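Local coordinates for Cbs-cp12 (Microcystis aeruginosa PCC 7806, PDB 5NMU), which probably contributes to redox regulation of photosynthesis, as a hexameric fusion of paired CBS domains with a CP12 domain, at residues P133-I138 with Q174-H179; A154-G157 with P161-A164; G38-P43 with R105-Q110. All coordinates share one frame; numbering follows the deposited sequence.

Contact 1. Residues P133-I138 with Q174-H179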
loop_
_atom_site.group_PDB
_atom_site.type_symbol
_atom_site.label_atom_id
_atom_site.label_comp_id
_atom_site.label_asym_id
_atom_site.label_seq_id
_atom_site.Cartn_x
_atom_site.Cartn_y
_atom_site.Cartn_z
ATOM N N PRO A 133 11.836 10.801 25.408
ATOM C CA PRO A 133 11.771 9.917 24.238
ATOM C C PRO A 133 12.286 8.513 24.621
ATOM O O PRO A 133 13.341 8.401 25.212
ATOM C CB PRO A 133 12.686 10.586 23.219
ATOM C CG PRO A 133 13.603 11.433 24.030
ATOM C CD PRO A 133 12.856 11.841 25.263
ATOM N N LYS A 134 11.522 7.468 24.295
ATOM C CA LYS A 134 11.908 6.091 24.678
ATOM C C LYS A 134 12.369 5.359 23.430
ATOM O O LYS A 134 11.584 5.149 22.522
ATOM C CB LYS A 134 10.747 5.396 25.413
ATOM C CG LYS A 134 10.323 6.184 26.663
ATOM C CD LYS A 134 9.745 5.341 27.790
ATOM C CE LYS A 134 8.637 6.121 28.512
ATOM N NZ LYS A 134 7.322 6.223 27.763
ATOM N N ARG A 135 13.667 5.094 23.365
ATOM C CA ARG A 135 14.271 4.293 22.298
ATOM C C ARG A 135 13.653 2.883 22.339
ATOM O O ARG A 135 13.748 2.172 23.367
ATOM C CB ARG A 135 15.769 4.247 22.522
ATOM C CG ARG A 135 16.539 3.338 21.585
ATOM C CD ARG A 135 18.038 3.445 21.853
ATOM N NE ARG A 135 18.787 2.804 20.777
ATOM C CZ ARG A 135 20.079 2.977 20.509
ATOM N NH1 ARG A 135 20.861 3.783 21.240
ATOM N NH2 ARG A 135 20.592 2.326 19.466
ATOM N N LEU A 136 12.958 2.517 21.267
ATOM C CA LEU A 136 12.170 1.290 21.254
ATOM C C LEU A 136 13.086 0.051 21.380
ATOM O O LEU A 136 14.211 -0.006 20.843
ATOM C CB LEU A 136 11.250 1.184 20.004
ATOM C CG LEU A 136 9.797 1.711 20.058
ATOM C CD1 LEU A 136 8.855 0.751 20.771
ATOM C CD2 LEU A 136 9.672 3.100 20.684
ATOM N N PHE A 137 12.602 -0.884 22.186
ATOM C CA PHE A 137 13.265 -2.152 22.436
ATOM C C PHE A 137 14.674 -2.008 22.982
ATOM O O PHE A 137 15.524 -2.844 22.701
ATOM C CB PHE A 137 13.293 -2.987 21.149
ATOM C CG PHE A 137 12.002 -2.980 20.379
ATOM C CD1 PHE A 137 10.779 -3.103 21.028
ATOM C CD2 PHE A 137 12.016 -2.915 19.000
ATOM C CE1 PHE A 137 9.608 -3.124 20.328
ATOM C CE2 PHE A 137 10.836 -2.938 18.285
ATOM C CZ PHE A 137 9.636 -3.060 18.944
ATOM N N ILE A 138 14.944 -0.920 23.723
ATOM C CA ILE A 138 16.301 -0.647 24.178
ATOM C C ILE A 138 16.803 -1.708 25.134
ATOM O O ILE A 138 18.015 -1.981 25.158
ATOM C CB ILE A 138 16.452 0.757 24.778
ATOM C CG1 ILE A 138 17.943 1.128 24.813
ATOM C CG2 ILE A 138 15.741 0.890 26.146
ATOM C CD1 ILE A 138 18.272 2.471 25.413
ATOM N N GLN A 174 23.081 1.554 28.340
ATOM C CA GLN A 174 22.584 1.591 29.733
ATOM C C GLN A 174 22.402 3.021 30.293
ATOM O O GLN A 174 21.451 3.259 31.037
ATOM C CB GLN A 174 23.451 0.717 30.683
ATOM C CG GLN A 174 22.878 -0.695 30.958
ATOM C CD GLN A 174 23.906 -1.769 31.348
ATOM O OE1 GLN A 174 25.099 -1.492 31.598
ATOM N NE2 GLN A 174 23.440 -3.022 31.402
ATOM N N ALA A 175 23.282 3.956 29.916
ATOM C CA ALA A 175 23.196 5.371 30.344
ATOM C C ALA A 175 21.923 6.008 29.849
ATOM O O ALA A 175 21.208 6.697 30.592
ATOM C CB ALA A 175 24.395 6.155 29.819
ATOM N N GLU A 176 21.645 5.737 28.582
ATOM C CA GLU A 176 20.464 6.230 27.903
ATOM C C GLU A 176 19.169 5.729 28.588
ATOM O O GLU A 176 18.317 6.540 28.960
ATOM C CB GLU A 176 20.521 5.798 26.433
ATOM C CG GLU A 176 19.662 6.626 25.491
ATOM C CD GLU A 176 19.653 6.069 24.077
ATOM O OE1 GLU A 176 20.589 5.307 23.706
ATOM O OE2 GLU A 176 18.691 6.391 23.344
ATOM N N ALA A 177 19.059 4.412 28.804
ATOM C CA ALA A 177 17.869 3.811 29.450
ATOM C C ALA A 177 17.522 4.328 30.834
ATOM O O ALA A 177 16.350 4.447 31.134
ATOM C CB ALA A 177 17.995 2.312 29.550
ATOM N N SER A 178 18.517 4.555 31.693
ATOM C CA SER A 178 18.253 5.081 33.041
ATOM C C SER A 178 18.129 6.628 33.070
ATOM O O SER A 178 17.715 7.188 34.082
ATOM C CB SER A 178 19.300 4.584 34.034
ATOM O OG SER A 178 20.587 4.946 33.610
ATOM N N HIS A 179 18.495 7.285 31.962
ATOM C CA HIS A 179 18.198 8.700 31.696
ATOM C C HIS A 179 16.727 8.854 31.251
ATOM O O HIS A 179 16.177 8.020 30.513
ATOM C CB HIS A 179 19.162 9.212 30.608
ATOM C CG HIS A 179 19.275 10.698 30.520
ATOM N ND1 HIS A 179 18.181 11.541 30.480
ATOM C CD2 HIS A 179 20.366 11.491 30.408
ATOM C CE1 HIS A 179 18.595 12.790 30.377
ATOM N NE2 HIS A 179 19.916 12.788 30.334
#
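Glu-176, Ile-138 and Arg-135 supply most of the 178 Å² buried where the linker leaving the CBS domains meets the last turn of helix 161-178, at the open end of the CP12 helical hairpin. The linker reverses here in a type II beta turn from Arg-135 to Ile-138, with Phe-137 as N-cap of helix 138-156. The turn brings Arg-135 and Ile-138 to the same partner helix, where Ile-138 and Ala-177 form the closest backbone pair, their CA atoms 7.1 Å apart.

Glu-176 reaches out on an extended chain and presents its carboxylate to Arg-135, the two side chains meeting nearly at right angles. Arg-135 NH1 donates to Glu-176 OE1 at 2.9 Å with an N-H...O angle of 154°, which makes a salt bridge through the syn lone pair of the oxygen. The acceptor lies at the edge of the guanidinium, close to its plane, although the guanidinium and carboxylate planes are 47° apart; this is a one-oxygen bridge and not a paired one. The other oxygen rests against the aliphatic stem, with OE2 of Glu-176 3.4 Å from CD of Arg-135. NH2 of the same guanidinium pairs with Glu-141 on helix 138-156; with NH1 and NH2 each taken by a different carboxylate, the rotation of the group is probably held.

Ile-138 adds the apolar half. With CG1 turned anti to the backbone N (chi1 -162°), its extended arm carries the terminal methyl across to the helix. Phe-137, whose side chain takes no part across this contact, packs on Met-78 of the third subunit, so the linker also touches a neighbouring chain. CD1 of Ile-138 ends 4.1 Å from CB of Ala-177 and 4.0 Å from the Ala-177 N.

Contact 2. Residues A154-G157 with P161-A164; sequences AAKG and PDCA
Lys-156 and Asp-162 bring opposite charges near each other without forming a salt bridge. The lysine lays its aliphatic end against the carboxylate: CE of Lys-156 is 3.3 Å from OD2 of Asp-162, and CD of Lys-156 is 3.4 Å from that same oxygen. A bend at the last torsion (chi4 90°) swings the amine away from the line of approach, leaving NZ of Lys-156 4.2 Å from OD2 of Asp-162. At that separation the attraction is probably general electrostatics at an exposed site.

The second contact runs from a backbone carbonyl to a side chain. Helix 138-156 ends at Lys-156, Gly-157 leaves helical geometry with a positive phi of 108°, and the chain returns as helix 161-178. This is the tight end of the CP12 helical hairpin, and only three residues separate the two segments. The carbonyl of Gly-157 faces the new helix, with its O 3.3 Å from CB of Cys-163. Ser-160 OG is hydrogen-bonded to both Gly-157 O and Cys-163 N, joining the outgoing carbonyl to the incoming helix start.

The covalent link belongs to Cys-163. Its SG, anti to the backbone N (chi1 172°), forms a disulfide with Cys-153 SG, tying the two helices together beside the turn. Gly-157 O lies 3.8 Å from that sulfur of Cys-163.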
loop_
_atom_site.group_PDB
_atom_site.type_symbol
_atom_site.label_atom_id
_atom_site.label_comp_id
_atom_site.label_asym_id
_atom_site.label_seq_id
_atom_site.Cartn_x
_atom_site.Cartn_y
_atom_site.Cartn_z
ATOM N N ALA A 154 35.469 -13.315 25.898
ATOM C CA ALA A 154 35.896 -14.705 26.056
ATOM C C ALA A 154 36.765 -15.213 24.883
ATOM O O ALA A 154 37.735 -15.967 25.101
ATOM C CB ALA A 154 34.682 -15.609 26.233
ATOM N N ALA A 155 36.420 -14.799 23.656
ATOM C CA ALA A 155 37.233 -15.157 22.485
ATOM C C ALA A 155 38.586 -14.446 22.497
ATOM O O ALA A 155 39.615 -15.097 22.480
ATOM C CB ALA A 155 36.492 -14.886 21.174
ATOM N N LYS A 156 38.563 -13.120 22.544
ATOM C CA LYS A 156 39.772 -12.312 22.397
ATOM C C LYS A 156 40.506 -11.911 23.682
ATOM O O LYS A 156 41.577 -11.346 23.574
ATOM C CB LYS A 156 39.469 -11.040 21.602
ATOM C CG LYS A 156 38.831 -11.266 20.236
ATOM C CD LYS A 156 38.481 -9.931 19.579
ATOM C CE LYS A 156 38.488 -10.006 18.052
ATOM N NZ LYS A 156 37.165 -10.376 17.521
ATOM N N GLY A 157 39.975 -12.198 24.873
ATOM C CA GLY A 157 40.633 -11.817 26.135
ATOM C C GLY A 157 39.893 -10.668 26.850
ATOM O O GLY A 157 39.443 -9.666 26.224
ATOM N N PRO A 161 41.422 -4.520 23.733
ATOM C CA PRO A 161 40.703 -3.313 23.331
ATOM C C PRO A 161 39.283 -3.585 22.731
ATOM O O PRO A 161 38.346 -2.849 23.034
ATOM C CB PRO A 161 41.649 -2.654 22.303
ATOM C CG PRO A 161 42.992 -3.165 22.646
ATOM C CD PRO A 161 42.798 -4.541 23.188
ATOM N N ASP A 162 39.128 -4.642 21.935
ATOM C CA ASP A 162 37.808 -4.984 21.390
ATOM C C ASP A 162 36.874 -5.409 22.503
ATOM O O ASP A 162 35.691 -5.162 22.405
ATOM C CB ASP A 162 37.893 -6.136 20.384
ATOM C CG ASP A 162 38.803 -5.841 19.198
ATOM O OD1 ASP A 162 39.241 -4.686 18.997
ATOM O OD2 ASP A 162 39.109 -6.804 18.467
ATOM N N CYS A 163 37.391 -6.064 23.562
ATOM C CA CYS A 163 36.557 -6.386 24.724
ATOM C C CYS A 163 36.026 -5.098 25.341
ATOM O O CYS A 163 34.824 -4.972 25.601
ATOM C CB CYS A 163 37.309 -7.243 25.750
ATOM S SG CYS A 163 36.458 -7.537 27.340
ATOM N N ALA A 164 36.904 -4.125 25.523
ATOM C CA ALA A 164 36.548 -2.862 26.161
ATOM C C ALA A 164 35.542 -2.090 25.312
ATOM O O ALA A 164 34.549 -1.562 25.834
ATOM C CB ALA A 164 37.787 -2.030 26.458
#

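Contact 3. Residues G38-P43 with R105-Q110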
loop_
_atom_site.group_PDB
_atom_site.type_symbol
_atom_site.label_atom_id
_atom_site.label_comp_id
_atom_site.label_asym_id
_atom_site.label_seq_id
_atom_site.Cartn_x
_atom_site.Cartn_y
_atom_site.Cartn_z
ATOM N N GLY A 38 -14.017 9.510 16.368
ATOM C CA GLY A 38 -14.232 8.075 16.311
ATOM C C GLY A 38 -15.352 7.671 17.246
ATOM O O GLY A 38 -15.504 8.268 18.293
ATOM N N LEU A 39 -16.182 6.725 16.822
ATOM C CA LEU A 39 -17.177 6.109 17.673
ATOM C C LEU A 39 -16.899 4.627 17.746
ATOM O O LEU A 39 -16.620 3.954 16.732
ATOM C CB LEU A 39 -18.581 6.245 17.096
ATOM C CG LEU A 39 -19.150 7.590 16.938
ATOM C CD1 LEU A 39 -20.461 7.484 16.117
ATOM C CD2 LEU A 39 -19.370 8.198 18.321
ATOM N N ILE A 40 -17.032 4.093 18.953
ATOM C CA ILE A 40 -16.822 2.673 19.146
ATOM C C ILE A 40 -18.149 1.960 18.890
ATOM O O ILE A 40 -19.212 2.393 19.356
ATOM C CB ILE A 40 -16.346 2.388 20.567
ATOM C CG1 ILE A 40 -15.079 3.158 20.903
ATOM C CG2 ILE A 40 -16.210 0.897 20.761
ATOM C CD1 ILE A 40 -13.967 3.007 19.906
ATOM N N VAL A 41 -18.091 0.856 18.168
ATOM C CA VAL A 41 -19.276 0.085 17.859
ATOM C C VAL A 41 -19.519 -0.991 18.951
ATOM O O VAL A 41 -18.635 -1.854 19.250
ATOM C CB VAL A 41 -19.133 -0.604 16.523
ATOM C CG1 VAL A 41 -20.288 -1.595 16.292
ATOM C CG2 VAL A 41 -19.055 0.452 15.397
ATOM N N GLU A 42 -20.749 -0.999 19.426
ATOM C CA GLU A 42 -21.152 -1.723 20.624
ATOM C C GLU A 42 -21.186 -3.241 20.356
ATOM O O GLU A 42 -21.850 -3.658 19.454
ATOM C CB GLU A 42 -22.548 -1.205 21.032
ATOM C CG GLU A 42 -23.160 -1.864 22.270
ATOM C CD GLU A 42 -24.392 -1.115 22.776
ATOM O OE1 GLU A 42 -25.021 -0.390 21.967
ATOM O OE2 GLU A 42 -24.714 -1.258 23.992
ATOM N N PRO A 43 -20.452 -4.059 21.131
ATOM C CA PRO A 43 -20.559 -5.510 21.011
ATOM C C PRO A 43 -21.990 -5.945 21.211
ATOM O O PRO A 43 -22.688 -5.389 22.051
ATOM C CB PRO A 43 -19.705 -6.017 22.173
ATOM C CG PRO A 43 -18.688 -4.937 22.386
ATOM C CD PRO A 43 -19.430 -3.668 22.125
ATOM N N ARG A 105 -6.427 5.840 15.632
ATOM C CA ARG A 105 -7.485 5.859 16.650
ATOM C C ARG A 105 -7.879 4.421 17.057
ATOM O O ARG A 105 -8.011 3.576 16.182
ATOM C CB ARG A 105 -8.675 6.485 15.866
ATOM C CG ARG A 105 -9.554 7.316 16.587
ATOM C CD ARG A 105 -10.439 8.049 15.571
ATOM N NE ARG A 105 -9.658 8.982 14.797
ATOM C CZ ARG A 105 -9.154 10.131 15.216
ATOM N NH1 ARG A 105 -9.325 10.520 16.434
ATOM N NH2 ARG A 105 -8.437 10.880 14.394
ATOM N N ALA A 106 -8.068 4.132 18.347
ATOM C CA ALA A 106 -8.455 2.766 18.804
ATOM C C ALA A 106 -9.208 2.808 20.126
ATOM O O ALA A 106 -8.962 3.684 20.950
ATOM C CB ALA A 106 -7.243 1.864 18.913
ATOM N N PRO A 107 -10.164 1.895 20.317
ATOM C CA PRO A 107 -10.739 1.820 21.689
ATOM C C PRO A 107 -9.654 1.341 22.647
ATOM O O PRO A 107 -8.801 0.536 22.244
ATOM C CB PRO A 107 -11.823 0.745 21.578
ATOM C CG PRO A 107 -11.342 -0.125 20.464
ATOM C CD PRO A 107 -10.681 0.822 19.446
ATOM N N VAL A 108 -9.690 1.882 23.856
ATOM C CA VAL A 108 -8.996 1.342 25.009
ATOM C C VAL A 108 -9.878 0.328 25.729
ATOM O O VAL A 108 -10.905 0.678 26.271
ATOM C CB VAL A 108 -8.511 2.404 25.987
ATOM C CG1 VAL A 108 -7.793 1.737 27.198
ATOM C CG2 VAL A 108 -7.563 3.361 25.287
ATOM N N ILE A 109 -9.410 -0.923 25.719
ATOM C CA ILE A 109 -10.126 -2.071 26.212
ATOM C C ILE A 109 -9.309 -2.877 27.268
ATOM O O ILE A 109 -8.141 -3.253 27.044
ATOM C CB ILE A 109 -10.436 -3.045 25.057
ATOM C CG1 ILE A 109 -11.173 -2.354 23.905
ATOM C CG2 ILE A 109 -11.286 -4.193 25.560
ATOM C CD1 ILE A 109 -12.416 -1.661 24.333
ATOM N N GLN A 110 -9.963 -3.185 28.383
ATOM C CA GLN A 110 -9.404 -4.064 29.452
ATOM C C GLN A 110 -10.322 -5.280 29.481
ATOM O O GLN A 110 -11.487 -5.187 29.871
ATOM C CB GLN A 110 -9.394 -3.321 30.797
ATOM C CG GLN A 110 -8.837 -4.070 32.013
ATOM C CD GLN A 110 -8.767 -3.184 33.290
ATOM O OE1 GLN A 110 -8.545 -1.971 33.211
ATOM N NE2 GLN A 110 -8.949 -3.794 34.470
#
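Strands 38-41 and 105-110 run in the same general direction, close together at Gly-38 with Arg-105 (CA atoms 7.1 Å apart) and at Ile-40 with Pro-107 (CA atoms 6.6 Å apart), then diverge, CA of Val-41 being 12.6 Å from CA of Ile-109. No hydrogen bond joins them, and each pairs with other strands, 38-41 with 17-18 and 51-54, 105-110 with 113-119, which puts them in separate sheets. Strand 38-41 uses its backbone bonds on its own sheet, where Ile-40 pairs with Val-16 and Ile-18, and Leu-39 with Val-53.

Ile-40 and Pro-107 make the apolar centre. The terminal methyl does the touching: CD1 of Ile-40 stands 3.5 Å from CB of Pro-107, 4.1 Å from its CG and 4.0 Å from its CD, so one methyl is applied to the pyrrolidine ring. CG1 of Ile-40 sits beside the backbone N, opposite the carbonyl carbon (chi1 -57°), and a second turn at chi2 (-52°) directs CD1 onto the proline. Ile-117 of strand 113-119 also packs on Ile-40, extending the interface on the side of the second domain.

At the other end, a methylene meets a bare backbone. CD of Arg-105 rests 3.9 Å from CA of Gly-38, and the missing side chain of the glycine leaves that position to the arginine. The Arg-105 chain then bends at chi3, carrying the guanidinium on to a long, weak ion pair with Glu-55.

The two strands come from the two CBS domains, whose sheets pack together in a CBS pair. Aliphatic groups carry this small buried contact, consistent with burial of apolar surface, rather than polar bonding, contributing at this point of the domain interface.

Contact 3 comes first along the chain and closes before contact 1 opens; contact 2 then forms between the two halves of contact 1. Contacts 1 and 2 share helix 161-178, one near its C-terminal end and the other at its start, with centres 25 Å apart. Contact 3 joins the two CBS domains on the opposite side of the chain's centre, its centre 31 Å from that of contact 1 and 53 Å from that of contact 2. No two of the three touch. The CP12 hairpin is thus tied covalently beside its turn and contacted by the linker at its open end, while projecting away from the CBS pair.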